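Local coordinates for AlgX/AlgJ SGNH hydrolase-like domain-containing protein (Eubacterium siraeum, PDB 4NZK) that is of unknown function but, as a DHHW-family member with an AlgX/AlgJ-like SGNH hydrolase fold, may be a secreted or membrane-anchored hydrolase-like protein, at residues A[83-88]-A[102-107]. Residues are numbered along the deposited sequence; the frame is centred on the assembly and turned at random. Where two conformers were deposited one is given.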
ATOM      1  N   ALA A  83      -3.895   6.354 -17.591  1.00 10.70           N
ATOM      2  CA  ALA A  83      -4.064   5.545 -18.783  1.00 11.84           C
ATOM      3  C   ALA A  83      -2.943   4.553 -19.009  1.00 11.22           C
ATOM      4  O   ALA A  83      -3.175   3.401 -19.400  1.00 12.96           O
ATOM      5  CB  ALA A  83      -4.222   6.441 -20.005  1.00 16.32           C
ATOM      6  N   ASN A  84      -1.715   4.980 -18.754  1.00 11.82           N
ATOM      7  CA  ASN A  84      -0.583   4.071 -18.926  1.00 10.93           C
ATOM      8  C   ASN A  84      -0.702   2.898 -17.973  1.00 11.37           C
ATOM      9  O   ASN A  84      -0.621   1.756 -18.387  1.00 12.53           O
ATOM     10  CB  ASN A  84       0.740   4.776 -18.711  1.00 12.13           C
ATOM     11  CG  ASN A  84       1.095   5.741 -19.828  1.00 16.66           C
ATOM     12  OD1 ASN A  84       0.361   5.953 -20.787  1.00 20.74           O
ATOM     13  ND2 ASN A  84       2.267   6.296 -19.714  1.00 21.83           N
ATOM     14  N   TYR A  85      -0.912   3.201 -16.697  1.00 10.30           N
ATOM     15  CA  TYR A  85      -1.091   2.160 -15.674  1.00  9.51           C
ATOM     16  C   TYR A  85      -2.166   1.158 -16.105  1.00  9.84           C
ATOM     17  O   TYR A  85      -1.941  -0.048 -16.040  1.00 10.73           O
ATOM     18  CB  TYR A  85      -1.505   2.867 -14.361  1.00  9.25           C
ATOM     19  CG  TYR A  85      -1.863   1.943 -13.232  1.00  9.90           C
ATOM     20  CD1 TYR A  85      -0.878   1.357 -12.470  1.00 13.45           C
ATOM     21  CD2 TYR A  85      -3.189   1.675 -12.900  1.00 10.86           C
ATOM     22  CE1 TYR A  85      -1.191   0.525 -11.403  1.00 13.62           C
ATOM     23  CE2 TYR A  85      -3.508   0.838 -11.826  1.00 11.29           C
ATOM     24  CZ  TYR A  85      -2.513   0.262 -11.085  1.00 11.53           C
ATOM     25  OH  TYR A  85      -2.748  -0.579 -10.048  1.00 12.89           O
ATOM     26  N   ALA A  86      -3.332   1.648 -16.495  1.00  9.94           N
ATOM     27  CA  ALA A  86      -4.416   0.723 -16.873  1.00 10.61           C
ATOM     28  C   ALA A  86      -3.986  -0.139 -18.050  1.00 10.54           C
ATOM     29  O   ALA A  86      -4.247  -1.325 -18.053  1.00 12.04           O
ATOM     30  CB  ALA A  86      -5.701   1.465 -17.223  1.00 11.61           C
ATOM     31  N   SER A  87      -3.322   0.444 -19.038  1.00 11.71           N
ATOM     32  CA  SER A  87      -2.850  -0.326 -20.185  0.50 13.06           C
ATOM     33  C   SER A  87      -1.853  -1.409 -19.789  1.00 12.32           C
ATOM     34  O   SER A  87      -1.874  -2.515 -20.331  1.00 11.58           O
ATOM     35  CB  SER A  87      -2.250   0.614 -21.230  0.50 13.93           C
ATOM     36  OG  SER A  87      -1.871  -0.078 -22.409  0.50 13.33           O
ATOM     37  N   TYR A  88      -0.978  -1.107 -18.842  1.00 11.70           N
ATOM     38  CA  TYR A  88      -0.012  -2.082 -18.373  1.00 11.98           C
ATOM     39  C   TYR A  88      -0.688  -3.228 -17.616  1.00 12.38           C
ATOM     40  O   TYR A  88      -0.326  -4.403 -17.772  1.00 11.69           O
ATOM     41  CB  TYR A  88       1.054  -1.420 -17.508  1.00 12.50           C
ATOM     42  CG  TYR A  88       1.779  -0.250 -18.154  1.00 13.00           C
ATOM     43  CD1 TYR A  88       1.889  -0.141 -19.522  1.00 14.98           C
ATOM     44  CD2 TYR A  88       2.338   0.756 -17.364  1.00 12.40           C
ATOM     45  CE1 TYR A  88       2.526   0.934 -20.112  1.00 16.09           C
ATOM     46  CE2 TYR A  88       2.988   1.831 -17.945  1.00 16.52           C
ATOM     47  CZ  TYR A  88       3.068   1.913 -19.317  1.00 14.99           C
ATOM     48  OH  TYR A  88       3.719   2.996 -19.905  1.00 17.87           O
ATOM     49  N   VAL A 102      -6.909 -11.109 -11.598  1.00  9.49           N
ATOM     50  CA  VAL A 102      -6.066  -9.926 -11.383  1.00  8.77           C
ATOM     51  C   VAL A 102      -6.978  -8.824 -10.855  1.00  9.83           C
ATOM     52  O   VAL A 102      -8.061  -8.578 -11.416  1.00 11.38           O
ATOM     53  CB  VAL A 102      -5.406  -9.480 -12.678  1.00  9.59           C
ATOM     54  CG1 VAL A 102      -4.518  -8.256 -12.464  1.00 11.69           C
ATOM     55  CG2 VAL A 102      -4.588 -10.660 -13.283  1.00 11.72           C
ATOM     56  N   PHE A 103      -6.551  -8.232  -9.737  1.00  9.08           N
ATOM     57  CA  PHE A 103      -7.320  -7.235  -9.012  1.00 10.24           C
ATOM     58  C   PHE A 103      -6.518  -5.934  -8.988  1.00 10.72           C
ATOM     59  O   PHE A 103      -5.274  -5.944  -8.982  1.00 11.83           O
ATOM     60  CB  PHE A 103      -7.530  -7.656  -7.561  1.00 10.01           C
ATOM     61  CG  PHE A 103      -8.307  -8.937  -7.353  1.00 10.60           C
ATOM     62  CD1 PHE A 103      -7.721 -10.194  -7.526  1.00 10.63           C
ATOM     63  CD2 PHE A 103      -9.620  -8.880  -6.938  1.00 12.10           C
ATOM     64  CE1 PHE A 103      -8.442 -11.352  -7.254  1.00 11.88           C
ATOM     65  CE2 PHE A 103     -10.353 -10.030  -6.688  1.00 13.16           C
ATOM     66  CZ  PHE A 103      -9.765 -11.265  -6.865  1.00 13.22           C
ATOM     67  N   ASN A 104      -7.239  -4.824  -8.971  1.00  9.49           N
ATOM     68  CA  ASN A 104      -6.646  -3.500  -8.895  1.00  9.42           C
ATOM     69  C   ASN A 104      -7.249  -2.756  -7.696  1.00 10.85           C
ATOM     70  O   ASN A 104      -8.463  -2.689  -7.553  1.00 11.85           O
ATOM     71  CB  ASN A 104      -7.049  -2.730 -10.145  1.00 11.92           C
ATOM     72  CG  ASN A 104      -6.620  -1.286 -10.097  1.00 12.70           C
ATOM     73  OD1 ASN A 104      -5.447  -1.004  -9.968  1.00 12.76           O
ATOM     74  ND2 ASN A 104      -7.588  -0.366 -10.167  1.00 14.01           N
HETATM   75  N   MSE A 105      -6.383  -2.189  -6.864  1.00  9.84           N
HETATM   76  CA  MSE A 105      -6.837  -1.360  -5.725  1.00  9.94           C
HETATM   77  C   MSE A 105      -5.932  -0.170  -5.573  1.00 10.14           C
HETATM   78  O   MSE A 105      -4.863  -0.249  -4.964  1.00 12.63           O
HETATM   79  CB  MSE A 105      -6.972  -2.208  -4.447  1.00 12.29           C
HETATM   80  CG  MSE A 105      -7.683  -1.358  -3.355  1.00 11.48           C
HETATM   81 SE   MSE A 105      -8.130  -2.408  -1.778  0.75 10.33          SE
HETATM   82  CE  MSE A 105      -6.367  -3.002  -1.338  1.00 12.63           C
ATOM     83  N   VAL A 106      -6.349   0.937  -6.182  1.00 10.27           N
ATOM     84  CA  VAL A 106      -5.646   2.193  -6.108  1.00  9.37           C
ATOM     85  C   VAL A 106      -6.287   3.010  -5.009  1.00 11.36           C
ATOM     86  O   VAL A 106      -7.509   3.195  -4.998  1.00 12.47           O
ATOM     87  CB  VAL A 106      -5.639   2.957  -7.461  1.00 10.28           C
ATOM     88  CG1 VAL A 106      -4.938   4.306  -7.307  1.00 12.21           C
ATOM     89  CG2 VAL A 106      -4.943   2.117  -8.533  1.00 12.27           C
ATOM     90  N   VAL A 107      -5.465   3.500  -4.097  1.00  9.65           N
ATOM     91  CA  VAL A 107      -6.002   4.180  -2.909  1.00 11.37           C
ATOM     92  C   VAL A 107      -5.476   5.611  -2.823  1.00 12.04           C
ATOM     93  O   VAL A 107      -4.390   5.909  -3.287  1.00 12.43           O
ATOM     94  CB  VAL A 107      -5.671   3.424  -1.612  1.00 14.41           C
ATOM     95  CG1 VAL A 107      -6.403   2.079  -1.575  1.00 14.72           C
ATOM     96  CG2 VAL A 107      -4.171   3.220  -1.417  1.00 16.94           C
TER
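Tyr85 reaches from helix 83-96 to strand 101-107, where its phenol OH donates a hydrogen bond to the side-chain carbonyl of Asn104. Tyr85 OH lies 2.7 Å from Asn104 OD1, and the angle of 171° at OD1 places the donor almost in line with the carbonyl bond. Asn104 OD1 lies at the edge of the Tyr85 ring, in its plane, 3.3 Å from Tyr85 CE2. Ring and amide planes are turned 53° against each other. Both side chains extend anti to their own backbone N (chi1 174° for Tyr85), which lets them span the gap between helix and strand. The other end of the amide is also held, because Asn104 ND2 is hydrogen-bonded to Asn142 OD1; with both ends engaged, the amide's rotation is fixed. Two residues further along the strand, Val106 sets CG2 3.8 Å from Tyr85 CE2, approaching the ring obliquely. Ile133 of helix 126-136 touches both Tyr85 and Asn104, and Phe331 and Met333 of the adjacent parallel strand 328-334 also pack on Tyr85, so this polar pair is buried among apolar side chains. The arrangement is helix-to-sheet packing within the alpha/beta core, where helix 83-96 leads into a parallel strand, consistent with the SGNH-hydrolase fold.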